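Local structure of N-acylglucosamine 2-epimerase (Marinomonas mediterranea, 5X32) at residues L67-I71 and A72-H76; N217-W220 and E221-N225; F343-N346 and H347-H351. The protein catalyses the reversible isomerisation of D-mannose to D-fructose and, less efficiently, acts on D-lyxose, while leaving D-glucose unused. All coordinates share one frame; numbering follows the deposited sequence.

Contact 1 of 3, residues L67-I71 and A72-H76; sequences LHTNI and AEYKH
I71 lies alongside Y74, the two side chains pointing the same way, in the short turn that joins helix 52-69 to helix 72-89. Followed outward from the backbone, I71 meets the tyrosine ring through CB, CG2 and CD1. CB is 3.6 Å from Y74 CD2, near the root of the ring. CG2, anti to the backbone N of I71, is carried over one face; it stands 4.1 Å from the ring centroid and only 16° off the normal, a CH-pi contact placed somewhat toward the rim. The other branch ends in CD1, 3.6 Å from Y74 CE2. CG2 also touches the bent chain of E73, with CG of E73 3.6 Å from CG2 of I71.

The edge of the same ring is approached by T69, whose OG1 lies in the ring plane, 3.5 Å from Y74 CD2. With chi1 at 66°, this hydroxyl is tucked between the backbone N and carbonyl carbon of T69, and it accepts from the backbone N of I71 (3.3 Å, nearly straight at 162°), making an ST turn. It is also hydrogen-bonded to A65 O, one turn back in helix 52-69. N70, with positive phi, is where the chain leaves that helix. Across the turn, Y74 N donates to I71 O over 3.1 Å.

F24 meets the Y74 ring edge-to-face, while F62, A65 and Y66 of the preceding helix touch it too. The tyrosine of helix 72-89 thus packs against helix 52-69 and F24, and the turn combines an apolar cover over an aromatic face with a hydroxyl that accepts from a backbone N-H; polar and apolar contacts together probably help to hold the turn between consecutive helices of this largely helical fold.

Contact 2 of 3, residues N217-W220 and E221-N225; sequences NEVW and EHYTN
The contact of W220 with Y223 and H222 is a buried local one, in which the side chains of W220 and Y223 meet backbone atoms where the loop after helix 193-212 enters the short strand 222-223. Y223 supplies its main polar link: the phenol reaches back over three residues and its OH donates to W220 O, 2.8 Å away, in a weak hydrogen bond. Chi1 of -55° sets CG of Y223 beside its own backbone N, from where the ring extends back toward the preceding loop. The tip of the ring is also packed by carbon, with W220 CB 4.2 Å from Y223 CZ. V219 comes in across the phenol at about a right angle, its CG1 4.0 Å from Y223 OH.

The indole of W220, with CG anti to the backbone N (chi1 -175°), presents an edge to the chain ahead: H222 O lies in the ring plane, close to CD1. The polar NE1 is satisfied by D230 O. Between these aromatic residues E221 directs its carboxylate elsewhere, OE2 being hydrogen-bonded to ND1 of H251, a proton donor/acceptor by similarity. This segment therefore carries a second-shell residue that probably helps to orient that histidine.

Strand 222-223 pairs antiparallel with strand 171-172, and H222 is hydrogen-bonded through ND1 to Y170 OH. Q173, at the start of helix 173-190, touches V219 and Y223; I206 and Q210 of helix 193-212 touch V219 and Y223 respectively, and W255 of helix 249-265 packs on V219.

Contact 3 of 3, residues F343-N346 and H347-H351; sequences FSWN and HMIDH
The backbone unwinds at the end of helix 331-347 around S344 O, which accepts from M348 N at 2.9 Å and more weakly from H347 N and I349 N. Beyond this, the loop curls back so that H351 lies across W345. Its imidazole makes two contacts at once. NE2 donates to W345 O over 2.7 Å, almost straight (174°) and in the carbonyl plane, while the neighbouring CE1 points down onto the centre of the indole's face. The result is a T-shaped pair, with the imidazole edge toward the six-membered ring, centroids 4.4 Å apart and planes at 66°. I349 extends CD1 to 4.0 Å from W345 CE3.

F343, on another side of the helix, has M348 CG 3.7 Å from its CE2. Bends at chi2 and chi3 bring M348 SD obliquely beside that ring, a Met-aromatic contact. H347 packs its CB over one face of F343.

F11 meets the W345 ring, and N346 ND2 bonds to Y3 OH, so N-terminal residues border this helix end; Q314 and F311 of helix 311-328 touch F343 and M348 respectively, and L360 of strand 359-360 touches H347 and M348.

Overall arrangement
From the N terminus, the three contacts follow in series, each closed within a single continuous piece of chain, so none nests within or crosses another. Contact 1 closes the turn between helices 52-69 and 72-89 at the surface. Contact 2 closes the entry from the loop after helix 193-212 into strand 222-223, on the opposite side of the chain's centre; the two centres are about 39 Å apart. Contact 3 closes the exit from helix 331-347 toward strand 359-360, its centre about 27 Å from that of contact 1 and 32 Å from that of contact 2. Of the three, contact 2 adjoins the putative catalytic H251.

Contact 1 of 3, residues L67-I71 and A72-H76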
ATOM      1  N   LEU A  67      -0.373 -10.283  15.098  1.00 61.49           N
ATOM      2  CA  LEU A  67      -0.269 -11.603  14.505  1.00 61.12           C
ATOM      3  C   LEU A  67       1.160 -12.123  14.572  1.00 66.17           C
ATOM      4  O   LEU A  67       1.370 -13.334  14.643  1.00 66.43           O
ATOM      5  CB  LEU A  67      -0.766 -11.578  13.061  1.00 59.11           C
ATOM      6  CG  LEU A  67      -2.292 -11.509  12.991  1.00 64.76           C
ATOM      7  CD1 LEU A  67      -2.799 -11.347  11.574  1.00 57.69           C
ATOM      8  CD2 LEU A  67      -2.919 -12.730  13.677  1.00 61.21           C
ATOM      9  N   HIS A  68       2.141 -11.217  14.560  1.00 64.08           N
ATOM     10  CA  HIS A  68       3.543 -11.657  14.555  1.00 64.61           C
ATOM     11  C   HIS A  68       4.229 -11.687  15.921  1.00 63.11           C
ATOM     12  O   HIS A  68       5.088 -12.533  16.162  1.00 56.00           O
ATOM     13  CB  HIS A  68       4.364 -10.789  13.610  1.00 57.44           C
ATOM     14  CG  HIS A  68       4.099 -11.065  12.165  1.00 66.80           C
ATOM     15  ND1 HIS A  68       2.961 -10.630  11.520  1.00 68.66           N
ATOM     16  CD2 HIS A  68       4.819 -11.746  11.241  1.00 62.69           C
ATOM     17  CE1 HIS A  68       3.003 -11.011  10.255  1.00 64.52           C
ATOM     18  NE2 HIS A  68       4.121 -11.690  10.060  1.00 57.06           N
ATOM     19  N   THR A  69       3.868 -10.763  16.803  1.00 66.23           N
ATOM     20  CA  THR A  69       4.508 -10.674  18.115  1.00 65.57           C
ATOM     21  C   THR A  69       3.630 -11.243  19.194  1.00 65.77           C
ATOM     22  O   THR A  69       4.092 -11.483  20.315  1.00 69.46           O
ATOM     23  CB  THR A  69       4.839  -9.227  18.515  1.00 68.46           C
ATOM     24  OG1 THR A  69       3.619  -8.481  18.690  1.00 64.03           O
ATOM     25  CG2 THR A  69       5.737  -8.570  17.466  1.00 68.80           C
ATOM     26  N   ASN A  70       2.352 -11.401  18.865  1.00 61.76           N
ATOM     27  CA  ASN A  70       1.351 -11.844  19.834  1.00 72.55           C
ATOM     28  C   ASN A  70       1.221 -10.974  21.107  1.00 70.54           C
ATOM     29  O   ASN A  70       0.717 -11.431  22.128  1.00 72.09           O
ATOM     30  CB  ASN A  70       1.653 -13.281  20.236  1.00 71.74           C
ATOM     31  CG  ASN A  70       0.472 -13.954  20.838  1.00 68.43           C
ATOM     32  OD1 ASN A  70      -0.652 -13.763  20.378  1.00 72.23           O
ATOM     33  ND2 ASN A  70       0.701 -14.728  21.890  1.00 69.38           N
ATOM     34  N   ILE A  71       1.657  -9.720  21.023  1.00 67.17           N
ATOM     35  CA  ILE A  71       1.510  -8.744  22.098  1.00 62.03           C
ATOM     36  C   ILE A  71       0.065  -8.227  22.212  1.00 68.55           C
ATOM     37  O   ILE A  71      -0.479  -7.654  21.271  1.00 73.31           O
ATOM     38  CB  ILE A  71       2.474  -7.571  21.867  1.00 62.89           C
ATOM     39  CG1 ILE A  71       3.922  -8.048  22.027  1.00 60.75           C
ATOM     40  CG2 ILE A  71       2.135  -6.395  22.774  1.00 65.91           C
ATOM     41  CD1 ILE A  71       4.965  -7.053  21.557  1.00 59.55           C
ATOM     42  N   ALA A  72      -0.538  -8.403  23.383  1.00 71.32           N
ATOM     43  CA  ALA A  72      -1.978  -8.211  23.557  1.00 70.55           C
ATOM     44  C   ALA A  72      -2.448  -6.783  23.273  1.00 70.36           C
ATOM     45  O   ALA A  72      -3.484  -6.560  22.611  1.00 66.26           O
ATOM     46  CB  ALA A  72      -2.374  -8.619  24.973  1.00 68.07           C
ATOM     47  N   GLU A  73      -1.682  -5.807  23.752  1.00 65.86           N
ATOM     48  CA  GLU A  73      -2.098  -4.424  23.593  1.00 65.97           C
ATOM     49  C   GLU A  73      -2.129  -3.987  22.119  1.00 67.85           C
ATOM     50  O   GLU A  73      -2.786  -2.997  21.781  1.00 64.85           O
ATOM     51  CB  GLU A  73      -1.199  -3.486  24.403  1.00 72.11           C
ATOM     52  CG  GLU A  73       0.258  -3.935  24.574  1.00 83.62           C
ATOM     53  CD  GLU A  73       0.454  -4.883  25.761  1.00 85.64           C
ATOM     54  OE1 GLU A  73      -0.266  -4.709  26.773  1.00 82.81           O
ATOM     55  OE2 GLU A  73       1.351  -5.758  25.706  1.00 85.43           O
ATOM     56  N   TYR A  74      -1.480  -4.752  21.237  1.00 61.79           N
ATOM     57  CA  TYR A  74      -1.554  -4.471  19.807  1.00 57.64           C
ATOM     58  C   TYR A  74      -2.917  -4.857  19.265  1.00 61.28           C
ATOM     59  O   TYR A  74      -3.513  -4.133  18.458  1.00 55.57           O
ATOM     60  CB  TYR A  74      -0.466  -5.217  19.046  1.00 63.46           C
ATOM     61  CG  TYR A  74       0.911  -4.648  19.243  1.00 60.91           C
ATOM     62  CD1 TYR A  74       1.078  -3.333  19.669  1.00 58.09           C
ATOM     63  CD2 TYR A  74       2.045  -5.415  18.991  1.00 59.41           C
ATOM     64  CE1 TYR A  74       2.343  -2.794  19.842  1.00 63.45           C
ATOM     65  CE2 TYR A  74       3.317  -4.889  19.161  1.00 64.75           C
ATOM     66  CZ  TYR A  74       3.462  -3.575  19.586  1.00 66.00           C
ATOM     67  OH  TYR A  74       4.717  -3.027  19.758  1.00 61.06           O
ATOM     68  N   LYS A  75      -3.423  -5.991  19.732  1.00 63.93           N
ATOM     69  CA  LYS A  75      -4.779  -6.389  19.405  1.00 60.57           C
ATOM     70  C   LYS A  75      -5.758  -5.358  19.961  1.00 60.47           C
ATOM     71  O   LYS A  75      -6.767  -5.040  19.312  1.00 59.81           O
ATOM     72  CB  LYS A  75      -5.075  -7.776  19.951  1.00 62.63           C
ATOM     73  CG  LYS A  75      -6.318  -8.425  19.375  1.00 66.59           C
ATOM     74  CD  LYS A  75      -6.757  -9.544  20.304  1.00 69.07           C
ATOM     75  CE  LYS A  75      -8.151 -10.050  20.014  1.00 70.87           C
ATOM     76  NZ  LYS A  75      -8.504 -11.077  21.034  1.00 72.44           N
ATOM     77  N   HIS A  76      -5.451  -4.807  21.137  1.00 56.65           N
ATOM     78  CA  HIS A  76      -6.328  -3.769  21.672  1.00 62.87           C
ATOM     79  C   HIS A  76      -6.332  -2.515  20.807  1.00 59.62           C
ATOM     80  O   HIS A  76      -7.388  -1.948  20.534  1.00 53.89           O
ATOM     81  CB  HIS A  76      -5.929  -3.378  23.093  1.00 68.01           C
ATOM     82  CG  HIS A  76      -6.153  -4.457  24.105  1.00 79.00           C
ATOM     83  ND1 HIS A  76      -5.630  -4.398  25.382  1.00 87.87           N
ATOM     84  CD2 HIS A  76      -6.861  -5.610  24.039  1.00 75.66           C
ATOM     85  CE1 HIS A  76      -5.997  -5.475  26.053  1.00 89.70           C
ATOM     86  NE2 HIS A  76      -6.744  -6.228  25.261  1.00 87.42           N
TER

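Contact 2 of 3, residues N217-W220 and E221-N225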
ATOM      1  N   ASN A 217       4.804  -1.050 -22.295  1.00 58.39           N
ATOM      2  CA  ASN A 217       3.959  -2.053 -21.655  1.00 59.95           C
ATOM      3  C   ASN A 217       4.041  -1.994 -20.142  1.00 61.93           C
ATOM      4  O   ASN A 217       3.882  -3.014 -19.468  1.00 60.27           O
ATOM      5  CB  ASN A 217       4.334  -3.459 -22.125  1.00 65.78           C
ATOM      6  CG  ASN A 217       4.247  -3.616 -23.638  1.00 67.68           C
ATOM      7  OD1 ASN A 217       3.240  -3.249 -24.256  1.00 62.87           O
ATOM      8  ND2 ASN A 217       5.297  -4.180 -24.239  1.00 66.57           N
ATOM      9  N   GLU A 218       4.298  -0.795 -19.619  1.00 63.40           N
ATOM     10  CA  GLU A 218       4.279  -0.538 -18.179  1.00 64.89           C
ATOM     11  C   GLU A 218       2.909   0.024 -17.760  1.00 60.95           C
ATOM     12  O   GLU A 218       2.200   0.627 -18.570  1.00 56.93           O
ATOM     13  CB  GLU A 218       5.388   0.445 -17.802  1.00 64.91           C
ATOM     14  CG  GLU A 218       6.790  -0.029 -18.105  1.00 64.29           C
ATOM     15  CD  GLU A 218       7.836   1.067 -17.879  1.00 74.76           C
ATOM     16  OE1 GLU A 218       8.054   1.902 -18.791  1.00 74.40           O
ATOM     17  OE2 GLU A 218       8.447   1.097 -16.788  1.00 73.96           O
ATOM     18  N   VAL A 219       2.545  -0.130 -16.489  1.00 63.73           N
ATOM     19  CA  VAL A 219       1.245   0.378 -16.037  1.00 59.78           C
ATOM     20  C   VAL A 219       1.229   1.888 -15.856  1.00 56.57           C
ATOM     21  O   VAL A 219       1.988   2.437 -15.070  1.00 61.04           O
ATOM     22  CB  VAL A 219       0.811  -0.266 -14.741  1.00 56.84           C
ATOM     23  CG1 VAL A 219      -0.638   0.038 -14.505  1.00 53.74           C
ATOM     24  CG2 VAL A 219       1.050  -1.767 -14.808  1.00 56.77           C
ATOM     25  N   TRP A 220       0.355   2.536 -16.614  1.00 54.92           N
ATOM     26  CA  TRP A 220       0.172   3.976 -16.606  1.00 55.17           C
ATOM     27  C   TRP A 220      -0.911   4.302 -15.570  1.00 62.66           C
ATOM     28  O   TRP A 220      -1.758   3.456 -15.281  1.00 60.16           O
ATOM     29  CB  TRP A 220      -0.210   4.445 -18.015  1.00 58.11           C
ATOM     30  CG  TRP A 220      -0.330   5.916 -18.210  1.00 60.80           C
ATOM     31  CD1 TRP A 220      -1.486   6.650 -18.260  1.00 61.14           C
ATOM     32  CD2 TRP A 220       0.742   6.840 -18.428  1.00 62.61           C
ATOM     33  NE1 TRP A 220      -1.192   7.980 -18.470  1.00 60.12           N
ATOM     34  CE2 TRP A 220       0.167   8.122 -18.573  1.00 65.01           C
ATOM     35  CE3 TRP A 220       2.134   6.714 -18.487  1.00 60.03           C
ATOM     36  CZ2 TRP A 220       0.938   9.262 -18.785  1.00 68.29           C
ATOM     37  CZ3 TRP A 220       2.895   7.847 -18.692  1.00 60.13           C
ATOM     38  CH2 TRP A 220       2.297   9.103 -18.846  1.00 65.40           C
ATOM     39  N   GLU A 221      -0.876   5.496 -14.987  1.00 56.70           N
ATOM     40  CA  GLU A 221      -1.750   5.772 -13.854  1.00 58.78           C
ATOM     41  C   GLU A 221      -3.170   6.146 -14.271  1.00 61.09           C
ATOM     42  O   GLU A 221      -4.158   5.681 -13.682  1.00 54.35           O
ATOM     43  CB  GLU A 221      -1.177   6.898 -12.971  1.00 60.88           C
ATOM     44  CG  GLU A 221       0.186   6.652 -12.307  1.00 61.37           C
ATOM     45  CD  GLU A 221       0.145   5.550 -11.252  1.00 61.84           C
ATOM     46  OE1 GLU A 221      -0.925   5.335 -10.645  1.00 68.03           O
ATOM     47  OE2 GLU A 221       1.204   4.962 -10.946  1.00 65.12           O
ATOM     48  N   HIS A 222      -3.259   6.977 -15.303  1.00 61.79           N
ATOM     49  CA  HIS A 222      -4.489   7.692 -15.616  1.00 60.69           C
ATOM     50  C   HIS A 222      -5.195   7.266 -16.905  1.00 68.17           C
ATOM     51  O   HIS A 222      -4.613   7.260 -17.996  1.00 67.32           O
ATOM     52  CB  HIS A 222      -4.170   9.185 -15.660  1.00 59.86           C
ATOM     53  CG  HIS A 222      -3.353   9.649 -14.487  1.00 71.40           C
ATOM     54  ND1 HIS A 222      -3.923   9.923 -13.260  1.00 69.74           N
ATOM     55  CD2 HIS A 222      -2.028   9.871 -14.350  1.00 65.32           C
ATOM     56  CE1 HIS A 222      -2.975  10.301 -12.418  1.00 71.27           C
ATOM     57  NE2 HIS A 222      -1.819  10.274 -13.047  1.00 67.71           N
ATOM     58  N   TYR A 223      -6.478   6.945 -16.767  1.00 67.62           N
ATOM     59  CA  TYR A 223      -7.277   6.480 -17.890  1.00 66.23           C
ATOM     60  C   TYR A 223      -8.608   7.218 -17.966  1.00 67.70           C
ATOM     61  O   TYR A 223      -9.161   7.644 -16.944  1.00 71.82           O
ATOM     62  CB  TYR A 223      -7.531   4.970 -17.803  1.00 66.59           C
ATOM     63  CG  TYR A 223      -6.272   4.134 -17.696  1.00 66.52           C
ATOM     64  CD1 TYR A 223      -5.691   3.877 -16.460  1.00 64.55           C
ATOM     65  CD2 TYR A 223      -5.642   3.640 -18.828  1.00 67.88           C
ATOM     66  CE1 TYR A 223      -4.547   3.124 -16.352  1.00 61.66           C
ATOM     67  CE2 TYR A 223      -4.482   2.884 -18.728  1.00 68.30           C
ATOM     68  CZ  TYR A 223      -3.941   2.636 -17.482  1.00 64.71           C
ATOM     69  OH  TYR A 223      -2.791   1.895 -17.351  1.00 64.48           O
ATOM     70  N   THR A 224      -9.110   7.368 -19.190  1.00 69.66           N
ATOM     71  CA  THR A 224     -10.416   7.964 -19.448  1.00 66.69           C
ATOM     72  C   THR A 224     -11.505   6.989 -19.057  1.00 68.99           C
ATOM     73  O   THR A 224     -11.216   5.818 -18.814  1.00 71.41           O
ATOM     74  CB  THR A 224     -10.553   8.379 -20.927  1.00 74.75           C
ATOM     75  OG1 THR A 224     -10.693   7.208 -21.752  1.00 76.11           O
ATOM     76  CG2 THR A 224      -9.313   9.171 -21.365  1.00 62.89           C
ATOM     77  N   ASN A 225     -12.752   7.450 -18.994  1.00 69.57           N
ATOM     78  CA  ASN A 225     -13.852   6.552 -18.629  1.00 71.43           C
ATOM     79  C   ASN A 225     -14.086   5.455 -19.674  1.00 75.11           C
ATOM     80  O   ASN A 225     -14.903   4.565 -19.447  1.00 72.66           O
ATOM     81  CB  ASN A 225     -15.153   7.321 -18.352  1.00 71.76           C
ATOM     82  CG  ASN A 225     -15.527   8.270 -19.461  1.00 81.44           C
ATOM     83  OD1 ASN A 225     -14.659   8.866 -20.111  1.00 84.59           O
ATOM     84  ND2 ASN A 225     -16.832   8.434 -19.679  1.00 82.16           N
TER

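Contact 3 of 3, residues F343-N346 and H347-H351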
ATOM      1  N   PHE A 343      20.419   1.917   0.510  1.00 47.53           N
ATOM      2  CA  PHE A 343      19.959   3.289   0.349  1.00 49.58           C
ATOM      3  C   PHE A 343      18.999   3.673   1.480  1.00 52.72           C
ATOM      4  O   PHE A 343      19.107   4.764   2.055  1.00 55.41           O
ATOM      5  CB  PHE A 343      19.253   3.482  -0.995  1.00 45.30           C
ATOM      6  CG  PHE A 343      18.540   4.803  -1.107  1.00 48.45           C
ATOM      7  CD1 PHE A 343      19.229   5.957  -1.420  1.00 51.46           C
ATOM      8  CD2 PHE A 343      17.182   4.899  -0.836  1.00 47.66           C
ATOM      9  CE1 PHE A 343      18.578   7.177  -1.513  1.00 53.16           C
ATOM     10  CE2 PHE A 343      16.531   6.109  -0.929  1.00 50.52           C
ATOM     11  CZ  PHE A 343      17.237   7.253  -1.267  1.00 52.12           C
ATOM     12  N   SER A 344      18.071   2.767   1.794  1.00 46.74           N
ATOM     13  CA  SER A 344      17.071   3.015   2.829  1.00 51.97           C
ATOM     14  C   SER A 344      17.658   3.236   4.235  1.00 53.53           C
ATOM     15  O   SER A 344      17.261   4.154   4.968  1.00 50.09           O
ATOM     16  CB  SER A 344      16.078   1.853   2.863  1.00 46.07           C
ATOM     17  OG  SER A 344      15.335   1.802   1.660  1.00 43.88           O
ATOM     18  N   TRP A 345      18.592   2.372   4.598  1.00 50.38           N
ATOM     19  CA  TRP A 345      19.252   2.419   5.881  1.00 55.12           C
ATOM     20  C   TRP A 345      20.033   3.718   6.028  1.00 60.45           C
ATOM     21  O   TRP A 345      20.042   4.345   7.108  1.00 56.35           O
ATOM     22  CB  TRP A 345      20.181   1.228   6.028  1.00 58.44           C
ATOM     23  CG  TRP A 345      20.651   0.991   7.414  1.00 59.79           C
ATOM     24  CD1 TRP A 345      21.916   1.186   7.892  1.00 58.37           C
ATOM     25  CD2 TRP A 345      19.889   0.454   8.497  1.00 54.22           C
ATOM     26  NE1 TRP A 345      21.979   0.824   9.214  1.00 61.99           N
ATOM     27  CE2 TRP A 345      20.746   0.375   9.613  1.00 59.81           C
ATOM     28  CE3 TRP A 345      18.559   0.051   8.641  1.00 57.43           C
ATOM     29  CZ2 TRP A 345      20.319  -0.093  10.856  1.00 56.42           C
ATOM     30  CZ3 TRP A 345      18.137  -0.420   9.875  1.00 55.24           C
ATOM     31  CH2 TRP A 345      19.015  -0.493  10.964  1.00 55.30           C
ATOM     32  N   ASN A 346      20.680   4.121   4.932  1.00 50.17           N
ATOM     33  CA  ASN A 346      21.510   5.324   4.935  1.00 52.31           C
ATOM     34  C   ASN A 346      20.738   6.645   4.766  1.00 52.37           C
ATOM     35  O   ASN A 346      21.303   7.708   4.991  1.00 53.71           O
ATOM     36  CB  ASN A 346      22.591   5.233   3.832  1.00 52.42           C
ATOM     37  CG  ASN A 346      23.590   4.128   4.092  1.00 48.91           C
ATOM     38  OD1 ASN A 346      23.866   3.796   5.235  1.00 60.15           O
ATOM     39  ND2 ASN A 346      24.136   3.556   3.041  1.00 48.45           N
ATOM     40  N   HIS A 347      19.483   6.611   4.323  1.00 52.41           N
ATOM     41  CA  HIS A 347      18.796   7.880   4.040  1.00 53.35           C
ATOM     42  C   HIS A 347      17.292   8.000   4.400  1.00 60.81           C
ATOM     43  O   HIS A 347      16.791   9.115   4.589  1.00 61.49           O
ATOM     44  CB  HIS A 347      18.968   8.199   2.553  1.00 55.89           C
ATOM     45  CG  HIS A 347      20.398   8.297   2.135  1.00 62.70           C
ATOM     46  ND1 HIS A 347      21.173   9.408   2.392  1.00 57.51           N
ATOM     47  CD2 HIS A 347      21.205   7.409   1.509  1.00 53.83           C
ATOM     48  CE1 HIS A 347      22.390   9.205   1.926  1.00 60.46           C
ATOM     49  NE2 HIS A 347      22.436   7.998   1.391  1.00 58.57           N
ATOM     50  N   MET A 348      16.569   6.881   4.466  1.00 52.40           N
ATOM     51  CA  MET A 348      15.126   6.937   4.633  1.00 48.63           C
ATOM     52  C   MET A 348      14.718   6.685   6.063  1.00 56.08           C
ATOM     53  O   MET A 348      13.644   7.109   6.501  1.00 57.57           O
ATOM     54  CB  MET A 348      14.417   5.913   3.734  1.00 55.90           C
ATOM     55  CG  MET A 348      14.671   6.054   2.247  1.00 54.57           C
ATOM     56  SD  MET A 348      14.220   7.668   1.611  1.00 66.76           S
ATOM     57  CE  MET A 348      12.466   7.573   1.526  1.00 45.96           C
ATOM     58  N   ILE A 349      15.545   5.944   6.780  1.00 52.96           N
ATOM     59  CA  ILE A 349      15.142   5.455   8.084  1.00 52.63           C
ATOM     60  C   ILE A 349      15.679   6.288   9.241  1.00 55.57           C
ATOM     61  O   ILE A 349      16.885   6.388   9.425  1.00 61.12           O
ATOM     62  CB  ILE A 349      15.582   4.011   8.223  1.00 52.12           C
ATOM     63  CG1 ILE A 349      14.800   3.175   7.208  1.00 52.44           C
ATOM     64  CG2 ILE A 349      15.360   3.514   9.619  1.00 46.61           C
ATOM     65  CD1 ILE A 349      15.269   1.761   7.067  1.00 53.34           C
ATOM     66  N   ASP A 350      14.781   6.866  10.040  1.00 59.48           N
ATOM     67  CA  ASP A 350      15.195   7.684  11.192  1.00 61.19           C
ATOM     68  C   ASP A 350      15.664   6.754  12.306  1.00 59.75           C
ATOM     69  O   ASP A 350      14.857   6.077  12.951  1.00 56.45           O
ATOM     70  CB  ASP A 350      14.048   8.579  11.683  1.00 62.11           C
ATOM     71  CG  ASP A 350      14.469   9.547  12.799  1.00 61.72           C
ATOM     72  OD1 ASP A 350      15.453   9.271  13.513  1.00 64.83           O
ATOM     73  OD2 ASP A 350      13.815  10.602  12.963  1.00 56.56           O
ATOM     74  N   HIS A 351      16.977   6.746  12.520  1.00 59.85           N
ATOM     75  CA  HIS A 351      17.625   5.841  13.464  1.00 60.66           C
ATOM     76  C   HIS A 351      17.545   6.322  14.895  1.00 59.99           C
ATOM     77  O   HIS A 351      17.850   5.568  15.813  1.00 61.54           O
ATOM     78  CB  HIS A 351      19.088   5.625  13.071  1.00 59.93           C
ATOM     79  CG  HIS A 351      19.244   4.893  11.781  1.00 58.29           C
ATOM     80  ND1 HIS A 351      18.930   3.558  11.645  1.00 58.48           N
ATOM     81  CD2 HIS A 351      19.625   5.320  10.554  1.00 54.35           C
ATOM     82  CE1 HIS A 351      19.138   3.187  10.395  1.00 61.41           C
ATOM     83  NE2 HIS A 351      19.564   4.236   9.713  1.00 61.76           N
TER